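Local coordinates for protein beta-galactosidase/beta-glucuronidase (Faecalibacterium prausnitzii L2-6, PDB 6MVF) that binds flavin mononucleotide and belongs to glycoside hydrolase family 2, probably acting as a beta-glucuronidase or related beta-glycosidase, at residues A[358-363]-A[411-416]; A[535-540]-A[556-561]; A[602-607]-A[642-647]. All blocks are in the same frame, centred on the assembly; numbering follows the deposited sequence.

Contact 1: residues A[358-363]-A[411-416]; sequences IPFISV and DTHHDL
The ring of Phe-360 reaches across to helix 407-423 and is met by Thr-412 and His-413 and, one turn further on, by Leu-416. With CG anti to the backbone N (chi1 -171°), the phenyl is carried away from its own loop, and its CD2-CE2 side leads. Phe-360 CE2 lies 3.4 Å from His-413 CE1, the imidazole approaching obliquely. The two ring planes are inclined at 37°. Their centroids are 5.1 Å apart. The methyl CG2 of Thr-412 sits 3.7 Å from the same CE2, and Leu-416 CD1 comes within 3.6 Å of Phe-360 CD2. Leu-416 uses its other branch differently, for CD2 meets Ile-358 CD1 tip to tip at 4.0 Å. The polar ends face elsewhere. His-413 is held through NE2 by Ser-397 OG and through ND1 by Leu-409 O, which fixes the rotation of the imidazole, while Thr-412 OG1 bonds to Glu-408 O. Tyr-147 adds an edge-to-face partner for Phe-360. The contact itself is therefore apolar and buried: van der Waals packing joins the loop after barrel strand 353-357 to helix 407-423, and the polar atoms of Thr-412 and His-413 are satisfied outside it.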
ATOM      1  N   ILE A 358      34.314 -12.267 -10.484  1.00 32.09           N
ATOM      2  CA  ILE A 358      34.578 -13.157  -9.354  1.00 32.60           C
ATOM      3  C   ILE A 358      35.698 -12.537  -8.525  1.00 31.70           C
ATOM      4  O   ILE A 358      36.450 -11.708  -9.051  1.00 32.28           O
ATOM      5  CB  ILE A 358      34.958 -14.568  -9.830  1.00 35.81           C
ATOM      6  CG1 ILE A 358      36.186 -14.494 -10.748  1.00 31.62           C
ATOM      7  CG2 ILE A 358      33.784 -15.253 -10.513  1.00 30.47           C
ATOM      8  CD1 ILE A 358      36.583 -15.800 -11.336  1.00 35.26           C
ATOM      9  N   PRO A 359      35.848 -12.899  -7.228  1.00 29.17           N
ATOM     10  CA  PRO A 359      36.917 -12.302  -6.401  1.00 32.10           C
ATOM     11  C   PRO A 359      38.280 -12.967  -6.559  1.00 28.00           C
ATOM     12  O   PRO A 359      38.970 -13.213  -5.574  1.00 34.53           O
ATOM     13  CB  PRO A 359      36.387 -12.474  -4.971  1.00 24.95           C
ATOM     14  CG  PRO A 359      35.560 -13.707  -5.055  1.00 25.64           C
ATOM     15  CD  PRO A 359      34.948 -13.747  -6.434  1.00 24.90           C
ATOM     16  N   PHE A 360      38.674 -13.267  -7.794  1.00 34.31           N
ATOM     17  CA  PHE A 360      40.029 -13.718  -8.124  1.00 33.31           C
ATOM     18  C   PHE A 360      40.945 -12.489  -8.115  1.00 32.75           C
ATOM     19  O   PHE A 360      41.206 -11.852  -9.140  1.00 33.17           O
ATOM     20  CB  PHE A 360      39.995 -14.424  -9.474  1.00 33.76           C
ATOM     21  CG  PHE A 360      41.262 -15.127  -9.838  1.00 44.95           C
ATOM     22  CD1 PHE A 360      42.216 -15.421  -8.870  1.00 40.01           C
ATOM     23  CD2 PHE A 360      41.508 -15.480 -11.173  1.00 40.53           C
ATOM     24  CE1 PHE A 360      43.390 -16.071  -9.223  1.00 41.65           C
ATOM     25  CE2 PHE A 360      42.676 -16.121 -11.539  1.00 35.60           C
ATOM     26  CZ  PHE A 360      43.620 -16.420 -10.570  1.00 44.54           C
ATOM     27  N   ILE A 361      41.426 -12.129  -6.925  1.00 28.79           N
ATOM     28  CA  ILE A 361      41.950 -10.789  -6.689  1.00 32.62           C
ATOM     29  C   ILE A 361      43.352 -10.830  -6.082  1.00 38.43           C
ATOM     30  O   ILE A 361      43.630 -11.616  -5.167  1.00 37.40           O
ATOM     31  CB  ILE A 361      40.984  -9.983  -5.790  1.00 31.34           C
ATOM     32  CG1 ILE A 361      41.453  -8.536  -5.617  1.00 32.17           C
ATOM     33  CG2 ILE A 361      40.791 -10.662  -4.454  1.00 31.92           C
ATOM     34  CD1 ILE A 361      40.298  -7.553  -5.426  1.00 34.27           C
ATOM     35  N   SER A 362      44.238  -9.979  -6.618  1.00 33.80           N
ATOM     36  CA  SER A 362      45.489  -9.534  -5.998  1.00 34.57           C
ATOM     37  C   SER A 362      46.636 -10.534  -6.058  1.00 36.33           C
ATOM     38  O   SER A 362      47.697 -10.216  -6.601  1.00 38.86           O
ATOM     39  CB  SER A 362      45.278  -9.151  -4.535  1.00 32.17           C
ATOM     40  OG  SER A 362      44.858  -7.812  -4.412  1.00 39.21           O
ATOM     41  N   VAL A 363      46.444 -11.718  -5.475  1.00 35.64           N
ATOM     42  CA  VAL A 363      47.520 -12.657  -5.161  1.00 33.39           C
ATOM     43  C   VAL A 363      47.091 -14.040  -5.617  1.00 34.95           C
ATOM     44  O   VAL A 363      46.171 -14.630  -5.040  1.00 36.90           O
ATOM     45  CB  VAL A 363      47.850 -12.682  -3.663  1.00 35.43           C
ATOM     46  CG1 VAL A 363      48.800 -13.835  -3.369  1.00 27.08           C
ATOM     47  CG2 VAL A 363      48.416 -11.335  -3.196  1.00 24.87           C
ATOM     48  N   ASP A 411      47.901 -19.788 -16.766  1.00 43.11           N
ATOM     49  CA  ASP A 411      47.084 -20.895 -17.253  1.00 41.75           C
ATOM     50  C   ASP A 411      45.681 -20.814 -16.693  1.00 39.97           C
ATOM     51  O   ASP A 411      44.711 -21.176 -17.367  1.00 41.27           O
ATOM     52  CB  ASP A 411      47.714 -22.234 -16.877  1.00 42.88           C
ATOM     53  CG  ASP A 411      49.006 -22.492 -17.616  1.00 52.57           C
ATOM     54  OD1 ASP A 411      49.259 -21.781 -18.614  1.00 55.91           O
ATOM     55  OD2 ASP A 411      49.761 -23.400 -17.202  1.00 56.93           O
ATOM     56  N   THR A 412      45.557 -20.356 -15.450  1.00 38.84           N
ATOM     57  CA  THR A 412      44.239 -20.209 -14.856  1.00 41.96           C
ATOM     58  C   THR A 412      43.426 -19.165 -15.614  1.00 38.11           C
ATOM     59  O   THR A 412      42.216 -19.330 -15.806  1.00 34.15           O
ATOM     60  CB  THR A 412      44.381 -19.865 -13.369  1.00 40.66           C
ATOM     61  OG1 THR A 412      45.064 -20.935 -12.706  1.00 40.12           O
ATOM     62  CG2 THR A 412      43.015 -19.656 -12.715  1.00 32.36           C
ATOM     63  N   HIS A 413      44.083 -18.111 -16.106  1.00 36.77           N
ATOM     64  CA  HIS A 413      43.346 -17.112 -16.875  1.00 38.22           C
ATOM     65  C   HIS A 413      42.898 -17.661 -18.223  1.00 34.68           C
ATOM     66  O   HIS A 413      41.830 -17.291 -18.707  1.00 41.73           O
ATOM     67  CB  HIS A 413      44.173 -15.836 -17.032  1.00 34.02           C
ATOM     68  CG  HIS A 413      44.182 -14.970 -15.804  1.00 36.30           C
ATOM     69  ND1 HIS A 413      44.772 -15.360 -14.620  1.00 41.10           N
ATOM     70  CD2 HIS A 413      43.657 -13.743 -15.573  1.00 35.56           C
ATOM     71  CE1 HIS A 413      44.614 -14.410 -13.713  1.00 42.41           C
ATOM     72  NE2 HIS A 413      43.943 -13.414 -14.267  1.00 35.53           N
ATOM     73  N   HIS A 414      43.659 -18.571 -18.827  1.00 35.88           N
ATOM     74  CA  HIS A 414      43.175 -19.215 -20.041  1.00 33.07           C
ATOM     75  C   HIS A 414      42.047 -20.195 -19.731  1.00 37.65           C
ATOM     76  O   HIS A 414      41.072 -20.273 -20.482  1.00 40.49           O
ATOM     77  CB  HIS A 414      44.327 -19.911 -20.771  1.00 38.66           C
ATOM     78  CG  HIS A 414      45.349 -18.966 -21.332  1.00 41.54           C
ATOM     79  ND1 HIS A 414      46.686 -19.031 -21.003  1.00 43.70           N
ATOM     80  CD2 HIS A 414      45.228 -17.936 -22.204  1.00 40.79           C
ATOM     81  CE1 HIS A 414      47.342 -18.077 -21.637  1.00 44.39           C
ATOM     82  NE2 HIS A 414      46.481 -17.398 -22.371  1.00 49.34           N
ATOM     83  N   ASP A 415      42.156 -20.941 -18.622  1.00 34.03           N
ATOM     84  CA  ASP A 415      41.059 -21.808 -18.188  1.00 36.48           C
ATOM     85  C   ASP A 415      39.773 -21.014 -17.991  1.00 36.67           C
ATOM     86  O   ASP A 415      38.694 -21.449 -18.410  1.00 37.67           O
ATOM     87  CB  ASP A 415      41.430 -22.540 -16.886  1.00 37.43           C
ATOM     88  CG  ASP A 415      42.612 -23.515 -17.064  1.00 43.99           C
ATOM     89  OD1 ASP A 415      42.844 -23.967 -18.201  1.00 43.11           O
ATOM     90  OD2 ASP A 415      43.313 -23.834 -16.073  1.00 44.70           O
ATOM     91  N   LEU A 416      39.878 -19.838 -17.364  1.00 36.08           N
ATOM     92  CA  LEU A 416      38.712 -18.997 -17.116  1.00 41.98           C
ATOM     93  C   LEU A 416      38.161 -18.410 -18.412  1.00 40.87           C
ATOM     94  O   LEU A 416      36.939 -18.340 -18.594  1.00 38.68           O
ATOM     95  CB  LEU A 416      39.071 -17.879 -16.130  1.00 40.18           C
ATOM     96  CG  LEU A 416      39.101 -18.254 -14.649  1.00 41.49           C
ATOM     97  CD1 LEU A 416      39.870 -17.224 -13.812  1.00 29.18           C
ATOM     98  CD2 LEU A 416      37.666 -18.438 -14.145  1.00 40.87           C
TER

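Contact 2: residues A[535-540]-A[556-561]; sequences MFDFGC and LVTIDR
A buried pairing of the stretch running into short strand 538-540 with a loop, fixed by one isolated beta bridge and a cation-pi stack, joins the chain just beyond barrel strand 529-532 to the loop that leads into helix 566-575. The bridge pairs Phe-536 with Val-557. On one side of it Asp-537 N donates to Val-557 O at 3.1 Å; on the other, Val-557 N makes a weak bond to Met-535 O. Phe-536 is sandwiched. Over one face the guanidinium of Arg-561 lies almost parallel to the ring (9°), with CZ 3.7 Å from the ring centroid, and over the opposite face sits CG of Met-535. Val-557 CG1 occupies the ring edge. A bend at chi2 of Arg-561 (55°) brings both CD and the guanidinium over the phenyl. The group is further held by a bond from NH1 to Ile-559 O, 3.0 Å long and above the carbonyl plane, and by a salt bridge from NE to Asp-320 on helix 314-327. Asp-537 has its own salt bridge, to Lys-565, while Asn-264 of the second subunit makes a weak bond to it. Thr-558 to Arg-561 form a type I turn, closed by Arg-561 N to Thr-558 O at 2.9 Å. The whole is a beta-to-alpha connection of the TIM barrel domain of a family 2 glycoside hydrolase.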
ATOM      1  N   MET A 535      31.718   4.544  -6.343  1.00 28.30           N
ATOM      2  CA  MET A 535      30.515   5.364  -6.188  1.00 25.10           C
ATOM      3  C   MET A 535      30.362   5.850  -4.757  1.00 29.22           C
ATOM      4  O   MET A 535      30.028   7.020  -4.517  1.00 24.34           O
ATOM      5  CB  MET A 535      29.260   4.580  -6.588  1.00 21.35           C
ATOM      6  CG  MET A 535      27.986   5.399  -6.524  1.00 20.25           C
ATOM      7  SD  MET A 535      27.889   6.793  -7.689  1.00 28.80           S
ATOM      8  CE  MET A 535      26.413   7.631  -7.115  1.00 22.47           C
ATOM      9  N   PHE A 536      30.571   4.951  -3.796  1.00 26.30           N
ATOM     10  CA  PHE A 536      30.399   5.229  -2.384  1.00 24.38           C
ATOM     11  C   PHE A 536      31.688   4.887  -1.663  1.00 33.08           C
ATOM     12  O   PHE A 536      32.346   3.900  -2.014  1.00 28.44           O
ATOM     13  CB  PHE A 536      29.265   4.399  -1.771  1.00 25.66           C
ATOM     14  CG  PHE A 536      27.988   4.468  -2.522  1.00 24.83           C
ATOM     15  CD1 PHE A 536      27.178   5.603  -2.445  1.00 28.51           C
ATOM     16  CD2 PHE A 536      27.582   3.404  -3.303  1.00 24.65           C
ATOM     17  CE1 PHE A 536      25.979   5.669  -3.151  1.00 27.88           C
ATOM     18  CE2 PHE A 536      26.375   3.459  -4.020  1.00 29.54           C
ATOM     19  CZ  PHE A 536      25.578   4.589  -3.951  1.00 24.54           C
ATOM     20  N   ASP A 537      32.049   5.706  -0.662  1.00 27.41           N
ATOM     21  CA  ASP A 537      32.939   5.239   0.387  1.00 22.79           C
ATOM     22  C   ASP A 537      32.511   3.833   0.818  1.00 30.91           C
ATOM     23  O   ASP A 537      31.320   3.504   0.829  1.00 36.07           O
ATOM     24  CB  ASP A 537      32.894   6.190   1.586  1.00 30.27           C
ATOM     25  CG  ASP A 537      33.124   7.683   1.214  1.00 32.55           C
ATOM     26  OD1 ASP A 537      33.895   8.007   0.291  1.00 24.16           O
ATOM     27  OD2 ASP A 537      32.527   8.552   1.895  1.00 36.91           O
ATOM     28  N   PHE A 538      33.474   2.977   1.144  1.00 28.86           N
ATOM     29  CA  PHE A 538      33.137   1.616   1.555  1.00 28.22           C
ATOM     30  C   PHE A 538      34.094   1.192   2.664  1.00 31.45           C
ATOM     31  O   PHE A 538      35.117   1.847   2.900  1.00 34.57           O
ATOM     32  CB  PHE A 538      33.154   0.643   0.355  1.00 24.38           C
ATOM     33  CG  PHE A 538      34.492   0.558  -0.369  1.00 26.25           C
ATOM     34  CD1 PHE A 538      34.808   1.438  -1.383  1.00 28.28           C
ATOM     35  CD2 PHE A 538      35.418  -0.415  -0.042  1.00 28.04           C
ATOM     36  CE1 PHE A 538      36.017   1.362  -2.048  1.00 28.94           C
ATOM     37  CE2 PHE A 538      36.613  -0.505  -0.717  1.00 30.27           C
ATOM     38  CZ  PHE A 538      36.917   0.384  -1.717  1.00 29.68           C
ATOM     39  N   GLY A 539      33.770   0.089   3.338  1.00 25.16           N
ATOM     40  CA  GLY A 539      34.511  -0.332   4.520  1.00 27.00           C
ATOM     41  C   GLY A 539      35.753  -1.168   4.224  1.00 32.89           C
ATOM     42  O   GLY A 539      35.690  -2.160   3.491  1.00 31.96           O
ATOM     43  N   CYS A 540      36.894  -0.738   4.762  0.65 35.79           N
ATOM     44  CA  CYS A 540      38.103  -1.570   4.751  0.65 37.53           C
ATOM     45  C   CYS A 540      38.784  -1.471   6.108  0.65 35.18           C
ATOM     46  O   CYS A 540      39.430  -0.461   6.409  0.65 34.36           O
ATOM     47  CB  CYS A 540      39.087  -1.192   3.643  0.65 35.50           C
ATOM     48  SG  CYS A 540      40.383  -2.504   3.450  0.65 41.46           S
ATOM     49  N   LEU A 556      32.201   9.097  -4.619  1.00 20.51           N
ATOM     50  CA  LEU A 556      31.507  10.302  -5.034  1.00 25.93           C
ATOM     51  C   LEU A 556      30.387  10.643  -4.064  1.00 24.31           C
ATOM     52  O   LEU A 556      29.909  11.781  -4.059  1.00 23.08           O
ATOM     53  CB  LEU A 556      30.936  10.138  -6.448  1.00 24.02           C
ATOM     54  CG  LEU A 556      31.864   9.743  -7.595  1.00 26.89           C
ATOM     55  CD1 LEU A 556      31.052   9.269  -8.829  1.00 20.38           C
ATOM     56  CD2 LEU A 556      32.774  10.907  -7.961  1.00 20.86           C
ATOM     57  N   VAL A 557      29.992   9.676  -3.236  1.00 21.70           N
ATOM     58  CA  VAL A 557      28.895   9.772  -2.282  1.00 22.85           C
ATOM     59  C   VAL A 557      29.365   9.084  -1.008  1.00 28.90           C
ATOM     60  O   VAL A 557      30.181   8.157  -1.061  1.00 26.99           O
ATOM     61  CB  VAL A 557      27.605   9.114  -2.845  1.00 22.87           C
ATOM     62  CG1 VAL A 557      26.447   9.171  -1.864  1.00 21.49           C
ATOM     63  CG2 VAL A 557      27.207   9.781  -4.158  1.00 24.43           C
ATOM     64  N   THR A 558      28.858   9.544   0.148  1.00 27.08           N
ATOM     65  CA  THR A 558      29.301   8.982   1.419  1.00 24.62           C
ATOM     66  C   THR A 558      28.688   7.602   1.661  1.00 30.07           C
ATOM     67  O   THR A 558      27.737   7.172   0.993  1.00 28.88           O
ATOM     68  CB  THR A 558      28.961   9.902   2.586  1.00 27.74           C
ATOM     69  OG1 THR A 558      27.569  10.236   2.540  1.00 27.42           O
ATOM     70  CG2 THR A 558      29.830  11.163   2.552  1.00 20.21           C
ATOM     71  N   ILE A 559      29.252   6.910   2.656  1.00 33.32           N
ATOM     72  CA  ILE A 559      28.956   5.502   2.887  1.00 27.42           C
ATOM     73  C   ILE A 559      27.545   5.294   3.443  1.00 29.71           C
ATOM     74  O   ILE A 559      26.981   4.204   3.330  1.00 27.79           O
ATOM     75  CB  ILE A 559      30.049   4.936   3.809  1.00 25.08           C
ATOM     76  CG1 ILE A 559      30.052   3.416   3.778  1.00 28.12           C
ATOM     77  CG2 ILE A 559      29.900   5.473   5.211  1.00 23.29           C
ATOM     78  CD1 ILE A 559      31.017   2.809   4.754  1.00 31.69           C
ATOM     79  N   ASP A 560      26.953   6.318   4.036  1.00 35.26           N
ATOM     80  CA  ASP A 560      25.581   6.257   4.498  1.00 33.95           C
ATOM     81  C   ASP A 560      24.590   6.663   3.405  1.00 33.85           C
ATOM     82  O   ASP A 560      23.393   6.778   3.677  1.00 33.58           O
ATOM     83  CB  ASP A 560      25.429   7.138   5.750  1.00 29.77           C
ATOM     84  CG  ASP A 560      25.858   8.585   5.516  1.00 37.76           C
ATOM     85  OD1 ASP A 560      25.843   9.043   4.342  1.00 37.68           O
ATOM     86  OD2 ASP A 560      26.218   9.272   6.510  1.00 35.68           O
ATOM     87  N   ARG A 561      25.074   6.884   2.180  1.00 32.67           N
ATOM     88  CA  ARG A 561      24.301   7.278   1.003  1.00 30.95           C
ATOM     89  C   ARG A 561      23.668   8.649   1.133  1.00 29.40           C
ATOM     90  O   ARG A 561      22.835   9.005   0.308  1.00 36.50           O
ATOM     91  CB  ARG A 561      23.211   6.249   0.654  1.00 23.30           C
ATOM     92  CG  ARG A 561      23.683   5.128  -0.276  1.00 31.76           C
ATOM     93  CD  ARG A 561      24.918   4.393   0.276  1.00 31.25           C
ATOM     94  NE  ARG A 561      25.236   3.148  -0.422  1.00 27.94           N
ATOM     95  CZ  ARG A 561      26.337   2.430  -0.199  1.00 30.56           C
ATOM     96  NH1 ARG A 561      27.226   2.830   0.705  1.00 26.50           N
ATOM     97  NH2 ARG A 561      26.556   1.307  -0.881  1.00 28.16           N
TER

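Contact 3: residues A[602-607]-A[642-647]; sequences SNQDTV and ADTVKD
Gln-604 lays its aliphatic part against Ala-642, with CG 3.4 Å from the methyl CB. Beyond it the side-chain amide arrives beside Asp-643, where Gln-604 OE1 is 3.1 Å from Asp-643 CB. The two side chains run at about a right angle, although the amide and carboxylate planes are only 16° apart. The bend of the glutamine at chi2 (-68°) turns the amide back over its own loop, allowing NE2 a weak bond to Asn-603 OD1. Backbone contact is slight: Ala-642 CA points its hydrogen at Thr-606 O, 3.5 Å away. One shell further out, Ser-602 OG accepts from Gln-604 N at 3.0 Å, an ST turn that sets the start of the glutamine, and the same hydroxyl also bonds to Met-580 O. Asn-603 bonds to Met-580, Asp-578 and Ala-576, tying this turn to the chain leading into strand 581-583. Across the contact, the loop of Ala-642 is closed by the bond from Ala-642 N to Val-645 O, 3.0 Å long. Two neighbouring turns at one end of a beta domain thus meet at the surface: the link between strands 596-602 and 606-611, and the hairpin joining antiparallel strands 635-641 and 646-654 in the DUF4982 region.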
ATOM      1  N   SER A 602      27.676  22.699 -14.065  1.00 34.10           N
ATOM      2  CA  SER A 602      26.366  22.759 -14.697  1.00 32.12           C
ATOM      3  C   SER A 602      26.402  22.037 -16.038  1.00 28.93           C
ATOM      4  O   SER A 602      27.420  22.050 -16.731  1.00 25.93           O
ATOM      5  CB  SER A 602      25.911  24.207 -14.891  1.00 25.23           C
ATOM      6  OG  SER A 602      24.600  24.206 -15.414  1.00 29.27           O
ATOM      7  N   ASN A 603      25.285  21.403 -16.392  1.00 21.91           N
ATOM      8  CA  ASN A 603      25.124  20.926 -17.755  1.00 26.15           C
ATOM      9  C   ASN A 603      24.474  21.971 -18.660  1.00 27.53           C
ATOM     10  O   ASN A 603      24.221  21.698 -19.832  1.00 28.18           O
ATOM     11  CB  ASN A 603      24.360  19.585 -17.796  1.00 20.15           C
ATOM     12  CG  ASN A 603      23.028  19.628 -17.101  1.00 25.58           C
ATOM     13  OD1 ASN A 603      22.457  20.697 -16.851  1.00 27.73           O
ATOM     14  ND2 ASN A 603      22.509  18.451 -16.793  1.00 22.60           N
ATOM     15  N   GLN A 604      24.218  23.162 -18.147  1.00 30.25           N
ATOM     16  CA  GLN A 604      23.992  24.328 -18.977  1.00 24.89           C
ATOM     17  C   GLN A 604      25.334  24.939 -19.343  1.00 32.82           C
ATOM     18  O   GLN A 604      26.362  24.650 -18.724  1.00 37.14           O
ATOM     19  CB  GLN A 604      23.141  25.354 -18.237  1.00 29.33           C
ATOM     20  CG  GLN A 604      21.993  24.741 -17.489  1.00 33.58           C
ATOM     21  CD  GLN A 604      20.929  24.159 -18.401  1.00 35.84           C
ATOM     22  OE1 GLN A 604      19.907  24.790 -18.657  1.00 42.16           O
ATOM     23  NE2 GLN A 604      21.149  22.939 -18.867  1.00 35.30           N
ATOM     24  N   ASP A 605      25.330  25.794 -20.358  1.00 31.93           N
ATOM     25  CA  ASP A 605      26.586  26.370 -20.810  1.00 29.80           C
ATOM     26  C   ASP A 605      26.798  27.808 -20.355  1.00 30.14           C
ATOM     27  O   ASP A 605      27.889  28.350 -20.555  1.00 31.13           O
ATOM     28  CB  ASP A 605      26.680  26.290 -22.332  1.00 31.19           C
ATOM     29  CG  ASP A 605      26.650  24.867 -22.838  1.00 37.30           C
ATOM     30  OD1 ASP A 605      27.294  23.995 -22.192  1.00 35.84           O
ATOM     31  OD2 ASP A 605      25.972  24.630 -23.873  1.00 41.24           O
ATOM     32  N   THR A 606      25.811  28.436 -19.732  1.00 26.35           N
ATOM     33  CA  THR A 606      25.966  29.805 -19.277  1.00 27.63           C
ATOM     34  C   THR A 606      25.481  29.899 -17.845  1.00 31.81           C
ATOM     35  O   THR A 606      24.368  29.465 -17.534  1.00 29.37           O
ATOM     36  CB  THR A 606      25.218  30.788 -20.165  1.00 28.73           C
ATOM     37  OG1 THR A 606      25.748  30.702 -21.500  1.00 33.35           O
ATOM     38  CG2 THR A 606      25.410  32.211 -19.641  1.00 23.23           C
ATOM     39  N   VAL A 607      26.341  30.442 -16.983  1.00 31.64           N
ATOM     40  CA  VAL A 607      26.094  30.576 -15.559  1.00 29.64           C
ATOM     41  C   VAL A 607      26.341  32.029 -15.204  1.00 32.27           C
ATOM     42  O   VAL A 607      27.354  32.613 -15.616  1.00 29.20           O
ATOM     43  CB  VAL A 607      26.998  29.637 -14.726  1.00 34.22           C
ATOM     44  CG1 VAL A 607      27.011  30.037 -13.227  1.00 29.77           C
ATOM     45  CG2 VAL A 607      26.573  28.175 -14.900  1.00 24.44           C
ATOM     46  N   ALA A 642      21.696  29.257 -13.814  1.00 37.79           N
ATOM     47  CA  ALA A 642      21.934  28.692 -15.132  1.00 36.80           C
ATOM     48  C   ALA A 642      20.745  29.083 -15.990  1.00 41.78           C
ATOM     49  O   ALA A 642      20.377  30.259 -16.015  1.00 57.53           O
ATOM     50  CB  ALA A 642      22.142  27.182 -15.056  1.00 37.09           C
ATOM     51  N   ASP A 643      20.105  28.142 -16.673  1.00 43.93           N
ATOM     52  CA  ASP A 643      19.003  28.576 -17.524  1.00 45.15           C
ATOM     53  C   ASP A 643      17.694  28.492 -16.751  1.00 50.00           C
ATOM     54  O   ASP A 643      17.180  29.514 -16.283  1.00 52.17           O
ATOM     55  CB  ASP A 643      18.956  27.754 -18.809  1.00 51.26           C
ATOM     56  CG  ASP A 643      17.848  28.199 -19.748  1.00 69.65           C
ATOM     57  OD1 ASP A 643      17.452  27.407 -20.636  1.00 72.36           O
ATOM     58  OD2 ASP A 643      17.361  29.341 -19.582  1.00 75.85           O
ATOM     59  N   THR A 644      17.154  27.289 -16.591  1.00 46.76           N
ATOM     60  CA  THR A 644      15.922  27.094 -15.839  1.00 43.26           C
ATOM     61  C   THR A 644      16.166  26.631 -14.410  1.00 41.50           C
ATOM     62  O   THR A 644      15.204  26.312 -13.705  1.00 54.18           O
ATOM     63  CB  THR A 644      15.025  26.077 -16.550  1.00 44.01           C
ATOM     64  OG1 THR A 644      15.789  24.894 -16.854  1.00 37.69           O
ATOM     65  CG2 THR A 644      14.450  26.684 -17.827  1.00 40.02           C
ATOM     66  N   VAL A 645      17.417  26.552 -13.975  1.00 36.16           N
ATOM     67  CA  VAL A 645      17.740  26.028 -12.658  1.00 35.97           C
ATOM     68  C   VAL A 645      18.600  27.050 -11.938  1.00 36.52           C
ATOM     69  O   VAL A 645      19.298  27.853 -12.564  1.00 34.70           O
ATOM     70  CB  VAL A 645      18.457  24.665 -12.737  1.00 31.06           C
ATOM     71  CG1 VAL A 645      17.471  23.608 -13.126  1.00 32.33           C
ATOM     72  CG2 VAL A 645      19.596  24.719 -13.747  1.00 31.32           C
ATOM     73  N   LYS A 646      18.529  27.033 -10.614  1.00 32.29           N
ATOM     74  CA  LYS A 646      19.299  27.938  -9.782  1.00 27.58           C
ATOM     75  C   LYS A 646      19.878  27.156  -8.617  1.00 31.67           C
ATOM     76  O   LYS A 646      19.383  26.087  -8.248  1.00 28.02           O
ATOM     77  CB  LYS A 646      18.450  29.109  -9.274  1.00 32.39           C
ATOM     78  CG  LYS A 646      17.952  29.995 -10.383  1.00 32.01           C
ATOM     79  CD  LYS A 646      17.024  31.085  -9.880  1.00 30.38           C
ATOM     80  CE  LYS A 646      16.553  31.915 -11.059  1.00 26.72           C
ATOM     81  NZ  LYS A 646      15.368  32.733 -10.766  1.00 34.15           N
ATOM     82  N   ASP A 647      20.963  27.689  -8.056  1.00 32.63           N
ATOM     83  CA  ASP A 647      21.524  27.138  -6.835  1.00 30.60           C
ATOM     84  C   ASP A 647      21.899  28.279  -5.903  1.00 31.67           C
ATOM     85  O   ASP A 647      22.157  29.397  -6.348  1.00 29.72           O
ATOM     86  CB  ASP A 647      22.742  26.247  -7.110  1.00 34.45           C
ATOM     87  CG  ASP A 647      23.122  25.390  -5.894  1.00 42.45           C
ATOM     88  OD1 ASP A 647      22.266  25.209  -4.971  1.00 42.15           O
ATOM     89  OD2 ASP A 647      24.278  24.912  -5.864  1.00 37.19           O
TER

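The three contacts follow one another along the chain without interleaving. Contacts 1 and 2 both belong to the TIM barrel domain, with centres 27 Å apart and nearest atoms about 9 Å apart; one follows strand 353-357 and the other strand 529-532, two parallel strands of the same curled sheet. Contact 3 lies in the downstream beta domain, its centre 28 Å from that of contact 2 and 47 Å from that of contact 1, across the centre of the chain from the latter. Contact 1 is nearest the flavin, the side chain of Leu-416 lying about 14 Å from it. Contacts 2 and 3 instead border the second subunit, so the barrel and the beta domain that follows it both meet the second subunit.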